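Side-chain contacts in putative GH105 family protein (Salmonella enterica subsp. enterica serovar Paratyphi A, PDB 3QWT), which is of unknown function but, as a putative family GH105 hydrolase with an alpha/alpha-toroid fold, probably cleaves unsaturated uronyl residues from saccharide ends: residues A[155-159]-A[160-164]; A[170-173]-A[174-178]; A[239-242]-A[243-247]. All coordinates share one frame; numbering follows the deposited sequence.

How the contacts relate
Following the chain from the N terminus, the three contacts come in series, each closed before the next opens, so none nests in or crosses another. Contact 1 doubles back the loop between helix 131-143 and strand 165-167. Contact 2 is the first part of helix 170-184, and contact 3 lies towards the end of helix 231-248. The imidazole of His-155 links contact 1 to contact 2 by a probable hydrogen bond to Thr-170. Contacts 2 and 3, with centres about 11 Å apart, pack helix against helix: Met-172 meets Ile-239 and Val-240, and Leu-176 meets Leu-247. Contacts 1 and 3 do not touch; their nearest atoms are about 12 Å apart.

Contact 1 (A[155-159]-A[160-164]); sequences HITLA and EENHQ
The imidazole of His-155 has the carboxamide of Asn-162 at its edge, near the ring plane, with His-155 CD2 4.3 Å from Asn-162 ND2, while Trp-167 of the same chain stacks with the ring. The polar partner of the amide is the backbone: Asn-162 ND2 gives a hydrogen bond to His-155 O, 3.0 Å long and bent only to 159° at the hydrogen. That oxygen lies close to the amide plane, so the bond also fixes the rotation of the amide. Asn-162 CG stands beside its own backbone N (chi1 -64°), which brings the amide back to the backbone carbonyl of His-155, across the turn. Asparagine suits the place twice, since it also tolerates the left-handed backbone conformation found here. Histidine suits residue 155 because its flat ring can stack with Trp-167 while ND1 bonds Thr-170. NE2 bonds a glycerol molecule, probably from the crystallisation liquor.

One step further into the turn, Thr-157 N donates to Glu-160 O at 3.0 Å, almost head-on to the carbonyl. Between these two bonds Ile-156 CA makes a C-H...O contact of 3.4 Å with Glu-161 O. Ile-156 CG1 lies 3.6 Å from Glu-160 O; the branched side chain continues to Leu-13 of the second subunit. Glu-161 turns its carboxylate that way too, bonding Ser-11 of the second subunit, and Ala-159 and Glu-160 pack on Tyr-6 there.

Leu-158 and Ala-159 have backbone angles close to those of a type I beta turn. The whole is a compact, hairpin-like reversal, stitched by one backbone and one side-chain bond, in the loop between helix 131-143 and strand 165-167 of the alpha/alpha toroid, which also packs on a neighbouring subunit.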
ATOM      1  N   HIS A 155     -12.705 -38.992  -3.852  1.00 35.96           N
ATOM      2  CA  HIS A 155     -14.155 -38.942  -3.999  1.00 36.33           C
ATOM      3  C   HIS A 155     -14.842 -39.896  -3.021  1.00 43.93           C
ATOM      4  O   HIS A 155     -15.441 -40.892  -3.436  1.00 41.94           O
ATOM      5  CB  HIS A 155     -14.592 -39.235  -5.440  1.00 33.68           C
ATOM      6  CG  HIS A 155     -16.032 -38.916  -5.704  1.00 38.08           C
ATOM      7  ND1 HIS A 155     -16.466 -37.644  -6.017  1.00 41.64           N
ATOM      8  CD2 HIS A 155     -17.139 -39.694  -5.679  1.00 33.47           C
ATOM      9  CE1 HIS A 155     -17.776 -37.659  -6.192  1.00 40.24           C
ATOM     10  NE2 HIS A 155     -18.209 -38.890  -5.991  1.00 36.68           N
ATOM     11  N   ILE A 156     -14.753 -39.588  -1.723  1.00 40.81           N
ATOM     12  CA  ILE A 156     -15.405 -40.399  -0.708  1.00 33.76           C
ATOM     13  C   ILE A 156     -16.878 -40.029  -0.539  1.00 37.69           C
ATOM     14  O   ILE A 156     -17.255 -38.863  -0.472  1.00 36.75           O
ATOM     15  CB  ILE A 156     -14.685 -40.358   0.656  1.00 35.97           C
ATOM     16  CG1 ILE A 156     -15.353 -41.334   1.632  1.00 31.53           C
ATOM     17  CG2 ILE A 156     -14.721 -38.970   1.237  1.00 39.07           C
ATOM     18  CD1 ILE A 156     -14.683 -41.382   2.988  1.00 30.57           C
ATOM     19  N   THR A 157     -17.697 -41.059  -0.430  1.00 32.31           N
ATOM     20  CA  THR A 157     -19.134 -40.939  -0.571  1.00 37.69           C
ATOM     21  C   THR A 157     -19.876 -41.416   0.690  1.00 42.22           C
ATOM     22  O   THR A 157     -19.248 -41.904   1.629  1.00 47.52           O
ATOM     23  CB  THR A 157     -19.511 -41.734  -1.828  1.00 42.17           C
ATOM     24  OG1 THR A 157     -19.411 -40.862  -2.961  1.00 51.95           O
ATOM     25  CG2 THR A 157     -20.871 -42.373  -1.751  1.00 42.24           C
ATOM     26  N   LEU A 158     -21.197 -41.241   0.738  1.00 42.46           N
ATOM     27  CA  LEU A 158     -21.984 -41.794   1.841  1.00 42.37           C
ATOM     28  C   LEU A 158     -21.773 -43.301   1.906  1.00 46.40           C
ATOM     29  O   LEU A 158     -21.732 -43.890   2.993  1.00 47.48           O
ATOM     30  CB  LEU A 158     -23.479 -41.509   1.650  1.00 38.41           C
ATOM     31  CG  LEU A 158     -24.066 -40.186   2.148  1.00 44.17           C
ATOM     32  CD1 LEU A 158     -25.421 -39.934   1.511  1.00 38.57           C
ATOM     33  CD2 LEU A 158     -24.199 -40.180   3.673  1.00 41.10           C
ATOM     34  N   ALA A 159     -21.624 -43.905   0.725  1.00 38.61           N
ATOM     35  CA  ALA A 159     -21.681 -45.358   0.560  1.00 44.09           C
ATOM     36  C   ALA A 159     -20.345 -46.093   0.384  1.00 46.21           C
ATOM     37  O   ALA A 159     -20.238 -47.274   0.713  1.00 55.36           O
ATOM     38  CB  ALA A 159     -22.604 -45.705  -0.594  1.00 52.71           C
ATOM     39  N   GLU A 160     -19.338 -45.409  -0.145  1.00 40.41           N
ATOM     40  CA  GLU A 160     -18.066 -46.054  -0.456  1.00 36.48           C
ATOM     41  C   GLU A 160     -16.884 -45.170  -0.096  1.00 41.50           C
ATOM     42  O   GLU A 160     -16.950 -43.943  -0.243  1.00 36.47           O
ATOM     43  CB  GLU A 160     -17.983 -46.350  -1.952  1.00 30.16           C
ATOM     44  CG  GLU A 160     -19.153 -47.162  -2.508  1.00 45.69           C
ATOM     45  CD  GLU A 160     -18.920 -47.597  -3.964  1.00 59.88           C
ATOM     46  OE1 GLU A 160     -18.001 -48.424  -4.199  1.00 65.54           O
ATOM     47  OE2 GLU A 160     -19.652 -47.110  -4.864  1.00 53.31           O
ATOM     48  N   GLU A 161     -15.795 -45.794   0.350  1.00 40.64           N
ATOM     49  CA  GLU A 161     -14.539 -45.079   0.502  1.00 41.30           C
ATOM     50  C   GLU A 161     -14.028 -44.556  -0.842  1.00 42.54           C
ATOM     51  O   GLU A 161     -13.677 -43.364  -0.964  1.00 33.03           O
ATOM     52  CB  GLU A 161     -13.478 -45.957   1.155  1.00 46.71           C
ATOM     53  CG  GLU A 161     -13.617 -46.059   2.655  1.00 58.59           C
ATOM     54  CD  GLU A 161     -12.407 -46.703   3.306  1.00 67.35           C
ATOM     55  OE1 GLU A 161     -11.329 -46.732   2.667  1.00 63.20           O
ATOM     56  OE2 GLU A 161     -12.538 -47.178   4.460  1.00 72.78           O
ATOM     57  N   ASN A 162     -13.998 -45.445  -1.838  1.00 32.33           N
ATOM     58  CA  ASN A 162     -13.392 -45.147  -3.130  1.00 33.67           C
ATOM     59  C   ASN A 162     -11.930 -44.769  -2.961  1.00 40.43           C
ATOM     60  O   ASN A 162     -11.450 -43.763  -3.491  1.00 32.94           O
ATOM     61  CB  ASN A 162     -14.160 -44.050  -3.853  1.00 38.15           C
ATOM     62  CG  ASN A 162     -15.565 -44.472  -4.197  1.00 46.91           C
ATOM     63  OD1 ASN A 162     -15.789 -45.587  -4.662  1.00 52.04           O
ATOM     64  ND2 ASN A 162     -16.526 -43.592  -3.952  1.00 46.17           N
ATOM     65  N   HIS A 163     -11.222 -45.596  -2.208  1.00 45.06           N
ATOM     66  CA  HIS A 163      -9.812 -45.380  -1.964  1.00 40.98           C
ATOM     67  C   HIS A 163      -9.083 -44.940  -3.234  1.00 38.13           C
ATOM     68  O   HIS A 163      -9.294 -45.492  -4.322  1.00 34.20           O
ATOM     69  CB  HIS A 163      -9.182 -46.650  -1.398  1.00 43.14           C
ATOM     70  CG  HIS A 163      -7.844 -46.422  -0.781  1.00 43.46           C
ATOM     71  ND1 HIS A 163      -7.659 -45.585   0.300  1.00 50.16           N
ATOM     72  CD2 HIS A 163      -6.619 -46.898  -1.104  1.00 36.87           C
ATOM     73  CE1 HIS A 163      -6.379 -45.562   0.620  1.00 48.37           C
ATOM     74  NE2 HIS A 163      -5.726 -46.350  -0.217  1.00 41.58           N
ATOM     75  N   GLN A 164      -8.246 -43.916  -3.089  1.00 37.43           N
ATOM     76  CA  GLN A 164      -7.350 -43.482  -4.165  1.00 37.61           C
ATOM     77  C   GLN A 164      -8.024 -42.971  -5.445  1.00 37.95           C
ATOM     78  O   GLN A 164      -7.340 -42.750  -6.438  1.00 31.31           O
ATOM     79  CB  GLN A 164      -6.381 -44.611  -4.529  1.00 35.39           C
ATOM     80  CG  GLN A 164      -5.353 -44.910  -3.460  1.00 36.02           C
ATOM     81  CD  GLN A 164      -4.257 -43.863  -3.397  1.00 41.15           C
ATOM     82  OE1 GLN A 164      -4.508 -42.664  -3.527  1.00 44.36           O
ATOM     83  NE2 GLN A 164      -3.029 -44.315  -3.210  1.00 46.25           N
TER

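Contact 2 (A[170-173]-A[174-178]); sequences TLMM and TVLPL
Met-172, present as selenomethionine, lies alongside Leu-176 with both side chains pointing the same way, and its CE methyl rests 3.9 Å from Leu-176 CD2. The two residues sit one turn apart in a helix of the alpha/alpha toroid, at a place where the turn widens to the pi type. Met-172 reaches its neighbour by bending: CG leaves anti to the backbone N (chi1 176°) and the chain then folds over at its next two torsions, a freedom that suits an unbranched side chain to a buried seam. A second apolar pair follows the same spacing, with Leu-171 CD2 3.8 Å from Val-175 CG2.

The backbone accounts for the widening. Thr-170 O accepts two donors, Thr-174 N at 3.2 Å and the straighter Val-175 N at 3.3 Å, so one carbonyl serves both an alpha-type and a pi-type bond. Leu-176 N then skips a residue as well and bonds Leu-171 O at 3.2 Å.

Side chains around this turn face three other helices of the toroid. Leu-171 and Met-172 meet helix 231-248, Val-175 packs on Ala-194 of helix 188-205, and Met-173 lies against Trp-67 and Val-71 of helix 67-83. The two threonines satisfy their hydroxyls away from the turn: Thr-170 OG1 hydrogen-bonds the imidazole of the loop before the helix, and Thr-174 OG1 bonds Val-109 O. The side chains of Thr-170 and Val-175 pass at a slant, bringing Thr-170 CG2 to 4.2 Å from Val-175 CG2.

Proline at 177 has no N-H to offer the preceding turn, which kinks the helix there. Its ring fills the place a donor would take: Pro-177 CD comes to 3.3 Å from Met-172 O, and Pro-177 CG to 3.5 Å from Met-173 O.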
ATOM      1  N   THR A 170     -16.427 -34.417  -8.045  1.00 25.96           N
ATOM      2  CA  THR A 170     -15.820 -33.735  -6.921  1.00 32.30           C
ATOM      3  C   THR A 170     -15.754 -32.248  -7.204  1.00 31.12           C
ATOM      4  O   THR A 170     -15.905 -31.459  -6.295  1.00 24.43           O
ATOM      5  CB  THR A 170     -14.425 -34.278  -6.634  1.00 31.40           C
ATOM      6  OG1 THR A 170     -14.523 -35.675  -6.348  1.00 34.69           O
ATOM      7  CG2 THR A 170     -13.788 -33.567  -5.453  1.00 27.89           C
ATOM      8  N   LEU A 171     -15.560 -31.854  -8.463  1.00 27.73           N
ATOM      9  CA  LEU A 171     -15.369 -30.423  -8.714  1.00 33.86           C
ATOM     10  C   LEU A 171     -16.618 -29.619  -8.374  1.00 31.84           C
ATOM     11  O   LEU A 171     -16.517 -28.473  -7.934  1.00 28.33           O
ATOM     12  CB  LEU A 171     -14.859 -30.128 -10.135  1.00 32.44           C
ATOM     13  CG  LEU A 171     -13.381 -30.507 -10.343  1.00 37.42           C
ATOM     14  CD1 LEU A 171     -13.045 -30.682 -11.812  1.00 41.08           C
ATOM     15  CD2 LEU A 171     -12.438 -29.487  -9.695  1.00 33.99           C
HETATM   16  N   MSE A 172     -17.786 -30.234  -8.553  1.00 25.32           N
HETATM   17  CA  MSE A 172     -19.048 -29.559  -8.301  1.00 29.02           C
HETATM   18  C   MSE A 172     -19.478 -29.637  -6.829  1.00 40.33           C
HETATM   19  O   MSE A 172     -19.939 -28.641  -6.253  1.00 42.41           O
HETATM   20  CB  MSE A 172     -20.152 -30.140  -9.199  1.00 33.79           C
HETATM   21  CG  MSE A 172     -21.550 -29.575  -8.958  1.00 29.06           C
HETATM   22 SE   MSE A 172     -21.754 -27.743  -9.610  0.77 52.11          SE
HETATM   23  CE  MSE A 172     -22.155 -26.881  -7.905  1.00 42.37           C
HETATM   24  N   MSE A 173     -19.329 -30.817  -6.232  1.00 35.89           N
HETATM   25  CA  MSE A 173     -19.882 -31.092  -4.904  1.00 32.55           C
HETATM   26  C   MSE A 173     -19.039 -30.606  -3.715  1.00 34.14           C
HETATM   27  O   MSE A 173     -19.576 -30.433  -2.623  1.00 32.44           O
HETATM   28  CB  MSE A 173     -20.131 -32.582  -4.731  1.00 31.02           C
HETATM   29  CG  MSE A 173     -20.833 -33.243  -5.905  1.00 31.39           C
HETATM   30 SE   MSE A 173     -22.346 -32.231  -6.592  0.67 42.83          SE
HETATM   31  CE  MSE A 173     -22.507 -33.207  -8.291  1.00 45.84           C
ATOM     32  N   THR A 174     -17.733 -30.419  -3.904  1.00 27.55           N
ATOM     33  CA  THR A 174     -16.868 -29.976  -2.801  1.00 25.07           C
ATOM     34  C   THR A 174     -15.921 -28.841  -3.169  1.00 30.53           C
ATOM     35  O   THR A 174     -15.768 -27.886  -2.417  1.00 34.63           O
ATOM     36  CB  THR A 174     -16.056 -31.153  -2.188  1.00 29.56           C
ATOM     37  OG1 THR A 174     -16.944 -32.003  -1.465  1.00 30.80           O
ATOM     38  CG2 THR A 174     -15.002 -30.659  -1.214  1.00 27.95           C
ATOM     39  N   VAL A 175     -15.264 -28.937  -4.312  1.00 33.16           N
ATOM     40  CA  VAL A 175     -14.337 -27.883  -4.650  1.00 29.75           C
ATOM     41  C   VAL A 175     -15.013 -26.519  -4.760  1.00 32.18           C
ATOM     42  O   VAL A 175     -14.585 -25.563  -4.134  1.00 33.12           O
ATOM     43  CB  VAL A 175     -13.570 -28.140  -5.941  1.00 24.59           C
ATOM     44  CG1 VAL A 175     -12.508 -27.053  -6.091  1.00 20.80           C
ATOM     45  CG2 VAL A 175     -12.938 -29.508  -5.905  1.00 27.36           C
ATOM     46  N   LEU A 176     -16.052 -26.415  -5.574  1.00 33.14           N
ATOM     47  CA  LEU A 176     -16.663 -25.113  -5.775  1.00 31.02           C
ATOM     48  C   LEU A 176     -17.201 -24.549  -4.456  1.00 31.01           C
ATOM     49  O   LEU A 176     -17.000 -23.377  -4.166  1.00 36.90           O
ATOM     50  CB  LEU A 176     -17.749 -25.172  -6.852  1.00 25.92           C
ATOM     51  CG  LEU A 176     -18.484 -23.851  -7.073  1.00 25.82           C
ATOM     52  CD1 LEU A 176     -17.515 -22.739  -7.440  1.00 28.66           C
ATOM     53  CD2 LEU A 176     -19.510 -24.016  -8.151  1.00 33.88           C
ATOM     54  N   PRO A 177     -17.890 -25.381  -3.653  1.00 31.91           N
ATOM     55  CA  PRO A 177     -18.337 -24.878  -2.344  1.00 31.16           C
ATOM     56  C   PRO A 177     -17.178 -24.379  -1.496  1.00 29.77           C
ATOM     57  O   PRO A 177     -17.301 -23.357  -0.821  1.00 30.84           O
ATOM     58  CB  PRO A 177     -18.979 -26.107  -1.692  1.00 30.31           C
ATOM     59  CG  PRO A 177     -19.468 -26.924  -2.853  1.00 33.80           C
ATOM     60  CD  PRO A 177     -18.504 -26.684  -3.988  1.00 32.42           C
ATOM     61  N   LEU A 178     -16.061 -25.093  -1.527  1.00 31.21           N
ATOM     62  CA  LEU A 178     -14.896 -24.692  -0.738  1.00 30.61           C
ATOM     63  C   LEU A 178     -14.338 -23.339  -1.186  1.00 28.52           C
ATOM     64  O   LEU A 178     -14.069 -22.469  -0.372  1.00 24.14           O
ATOM     65  CB  LEU A 178     -13.805 -25.754  -0.799  1.00 22.40           C
ATOM     66  CG  LEU A 178     -12.510 -25.336  -0.116  1.00 23.30           C
ATOM     67  CD1 LEU A 178     -12.709 -25.109   1.404  1.00 17.47           C
ATOM     68  CD2 LEU A 178     -11.459 -26.389  -0.380  1.00 26.80           C
TER

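Contact 3 (A[239-242]-A[243-247]); sequences IVIP and DFLEL
This is a local contact between successive turns of one helix, 231-248, whose sides pack against several other helices of the alpha/alpha toroid. Residues four apart carry it. Ile-241 and Leu-245 lie side by side and point the same way, with Ile-241 CG2 4.0 Å from Leu-245 CD1. The methyl gets there because CG2 stands anti to the backbone N, while CG1 occupies the place beside that N (chi1 -67°). These two branched residues present a joint apolar surface to Leu-260 and Val-263 of helix 255-272. On another side, Val-240 CG1 lies 4.2 Å from Phe-244 CB; beyond it the aromatic ring of Phe-244 meets that of Phe-198 with the two planes almost parallel.

Pro-242 is accommodated with a kink: it has no N-H to give to the turn before, yet its carbonyl still accepts Glu-246 N at 3.0 Å. One residue earlier in the ladder, Leu-245 N bonds Ile-241 O at 2.8 Å, whereas the bond from Asp-243 N to Ile-239 O is weak.

Acidic residues mark a third side. Asp-243 is buried, and both its carboxylate oxygens are engaged: OD1 forms a salt bridge with Lys-306 and a hydrogen bond with Tyr-302, while OD2 meets the hydroxyl of Tyr-74. Glu-246, extended beyond CG, follows one turn on and forms salt bridges with Lys-306 and Lys-310. Lys-306 thus joins both acids, tying this helix to 294-309.

Phe-244 N hydrogen-bonds Val-240 O, nearly in line with the carbonyl bond; at 2.6 Å it is the shortest of the four backbone bonds between the two segments, though so short a value should be read with caution.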
ATOM      1  N   ILE A 239     -20.070 -26.462 -16.078  1.00 38.17           N
ATOM      2  CA  ILE A 239     -20.750 -25.643 -15.078  1.00 36.63           C
ATOM      3  C   ILE A 239     -19.756 -24.955 -14.153  1.00 37.55           C
ATOM      4  O   ILE A 239     -19.856 -23.751 -13.912  1.00 36.00           O
ATOM      5  CB  ILE A 239     -21.670 -26.497 -14.209  1.00 33.82           C
ATOM      6  CG1 ILE A 239     -22.911 -26.919 -15.009  1.00 31.78           C
ATOM      7  CG2 ILE A 239     -22.038 -25.730 -12.951  1.00 30.62           C
ATOM      8  CD1 ILE A 239     -23.788 -27.965 -14.329  1.00 31.55           C
ATOM      9  N   VAL A 240     -18.791 -25.729 -13.653  1.00 30.35           N
ATOM     10  CA  VAL A 240     -17.911 -25.269 -12.588  1.00 31.44           C
ATOM     11  C   VAL A 240     -16.852 -24.279 -13.065  1.00 35.47           C
ATOM     12  O   VAL A 240     -16.605 -23.253 -12.427  1.00 29.47           O
ATOM     13  CB  VAL A 240     -17.209 -26.447 -11.897  1.00 33.20           C
ATOM     14  CG1 VAL A 240     -16.090 -25.947 -11.037  1.00 35.98           C
ATOM     15  CG2 VAL A 240     -18.179 -27.214 -11.053  1.00 30.75           C
ATOM     16  N   ILE A 241     -16.213 -24.576 -14.181  1.00 34.29           N
ATOM     17  CA  ILE A 241     -15.153 -23.692 -14.639  1.00 35.63           C
ATOM     18  C   ILE A 241     -15.629 -22.231 -14.736  1.00 35.66           C
ATOM     19  O   ILE A 241     -14.939 -21.314 -14.285  1.00 37.84           O
ATOM     20  CB  ILE A 241     -14.536 -24.172 -15.958  1.00 29.71           C
ATOM     21  CG1 ILE A 241     -13.790 -25.488 -15.715  1.00 35.09           C
ATOM     22  CG2 ILE A 241     -13.580 -23.115 -16.522  1.00 25.67           C
ATOM     23  CD1 ILE A 241     -13.205 -26.123 -16.963  1.00 35.24           C
ATOM     24  N   PRO A 242     -16.810 -22.012 -15.317  1.00 29.49           N
ATOM     25  CA  PRO A 242     -17.248 -20.627 -15.457  1.00 30.25           C
ATOM     26  C   PRO A 242     -17.591 -20.038 -14.105  1.00 29.34           C
ATOM     27  O   PRO A 242     -17.278 -18.874 -13.852  1.00 23.04           O
ATOM     28  CB  PRO A 242     -18.507 -20.747 -16.326  1.00 29.30           C
ATOM     29  CG  PRO A 242     -18.293 -21.993 -17.094  1.00 29.98           C
ATOM     30  CD  PRO A 242     -17.625 -22.927 -16.128  1.00 32.96           C
ATOM     31  N   ASP A 243     -18.212 -20.831 -13.236  1.00 27.75           N
ATOM     32  CA  ASP A 243     -18.558 -20.311 -11.917  1.00 31.47           C
ATOM     33  C   ASP A 243     -17.319 -20.070 -11.074  1.00 31.75           C
ATOM     34  O   ASP A 243     -17.227 -19.081 -10.351  1.00 28.31           O
ATOM     35  CB  ASP A 243     -19.554 -21.231 -11.212  1.00 36.63           C
ATOM     36  CG  ASP A 243     -20.965 -21.086 -11.771  1.00 36.80           C
ATOM     37  OD1 ASP A 243     -21.142 -20.435 -12.825  1.00 36.69           O
ATOM     38  OD2 ASP A 243     -21.891 -21.620 -11.157  1.00 37.06           O
ATOM     39  N   PHE A 244     -16.354 -20.972 -11.197  1.00 30.50           N
ATOM     40  CA  PHE A 244     -15.100 -20.844 -10.482  1.00 33.96           C
ATOM     41  C   PHE A 244     -14.348 -19.596 -10.977  1.00 34.41           C
ATOM     42  O   PHE A 244     -13.863 -18.786 -10.178  1.00 30.68           O
ATOM     43  CB  PHE A 244     -14.282 -22.122 -10.668  1.00 36.13           C
ATOM     44  CG  PHE A 244     -13.045 -22.188  -9.826  1.00 32.38           C
ATOM     45  CD1 PHE A 244     -13.105 -21.972  -8.472  1.00 33.72           C
ATOM     46  CD2 PHE A 244     -11.821 -22.472 -10.400  1.00 27.57           C
ATOM     47  CE1 PHE A 244     -11.972 -22.032  -7.707  1.00 33.05           C
ATOM     48  CE2 PHE A 244     -10.692 -22.533  -9.647  1.00 29.29           C
ATOM     49  CZ  PHE A 244     -10.765 -22.313  -8.290  1.00 31.24           C
ATOM     50  N   LEU A 245     -14.290 -19.421 -12.293  1.00 29.18           N
ATOM     51  CA  LEU A 245     -13.598 -18.274 -12.861  1.00 28.64           C
ATOM     52  C   LEU A 245     -14.201 -16.968 -12.379  1.00 33.46           C
ATOM     53  O   LEU A 245     -13.498 -15.980 -12.116  1.00 30.91           O
ATOM     54  CB  LEU A 245     -13.662 -18.311 -14.373  1.00 34.41           C
ATOM     55  CG  LEU A 245     -12.718 -19.297 -15.050  1.00 38.61           C
ATOM     56  CD1 LEU A 245     -12.915 -19.213 -16.554  1.00 33.90           C
ATOM     57  CD2 LEU A 245     -11.283 -18.998 -14.663  1.00 41.56           C
ATOM     58  N   GLU A 246     -15.518 -16.957 -12.277  1.00 31.43           N
ATOM     59  CA  GLU A 246     -16.211 -15.753 -11.875  1.00 31.57           C
ATOM     60  C   GLU A 246     -15.900 -15.460 -10.410  1.00 30.03           C
ATOM     61  O   GLU A 246     -15.663 -14.306 -10.045  1.00 25.33           O
ATOM     62  CB  GLU A 246     -17.713 -15.922 -12.105  1.00 36.05           C
ATOM     63  CG  GLU A 246     -18.563 -14.771 -11.613  1.00 38.42           C
ATOM     64  CD  GLU A 246     -20.037 -14.995 -11.933  1.00 40.42           C
ATOM     65  OE1 GLU A 246     -20.542 -14.337 -12.856  1.00 42.15           O
ATOM     66  OE2 GLU A 246     -20.674 -15.848 -11.279  1.00 38.64           O
ATOM     67  N   LEU A 247     -15.908 -16.510  -9.585  1.00 24.74           N
ATOM     68  CA  LEU A 247     -15.410 -16.426  -8.228  1.00 24.55           C
ATOM     69  C   LEU A 247     -13.995 -15.851  -8.162  1.00 30.51           C
ATOM     70  O   LEU A 247     -13.729 -14.958  -7.362  1.00 25.40           O
ATOM     71  CB  LEU A 247     -15.441 -17.785  -7.531  1.00 31.21           C
ATOM     72  CG  LEU A 247     -16.616 -17.994  -6.575  1.00 40.47           C
ATOM     73  CD1 LEU A 247     -16.613 -19.409  -6.028  1.00 45.22           C
ATOM     74  CD2 LEU A 247     -16.585 -16.969  -5.447  1.00 28.90           C
TER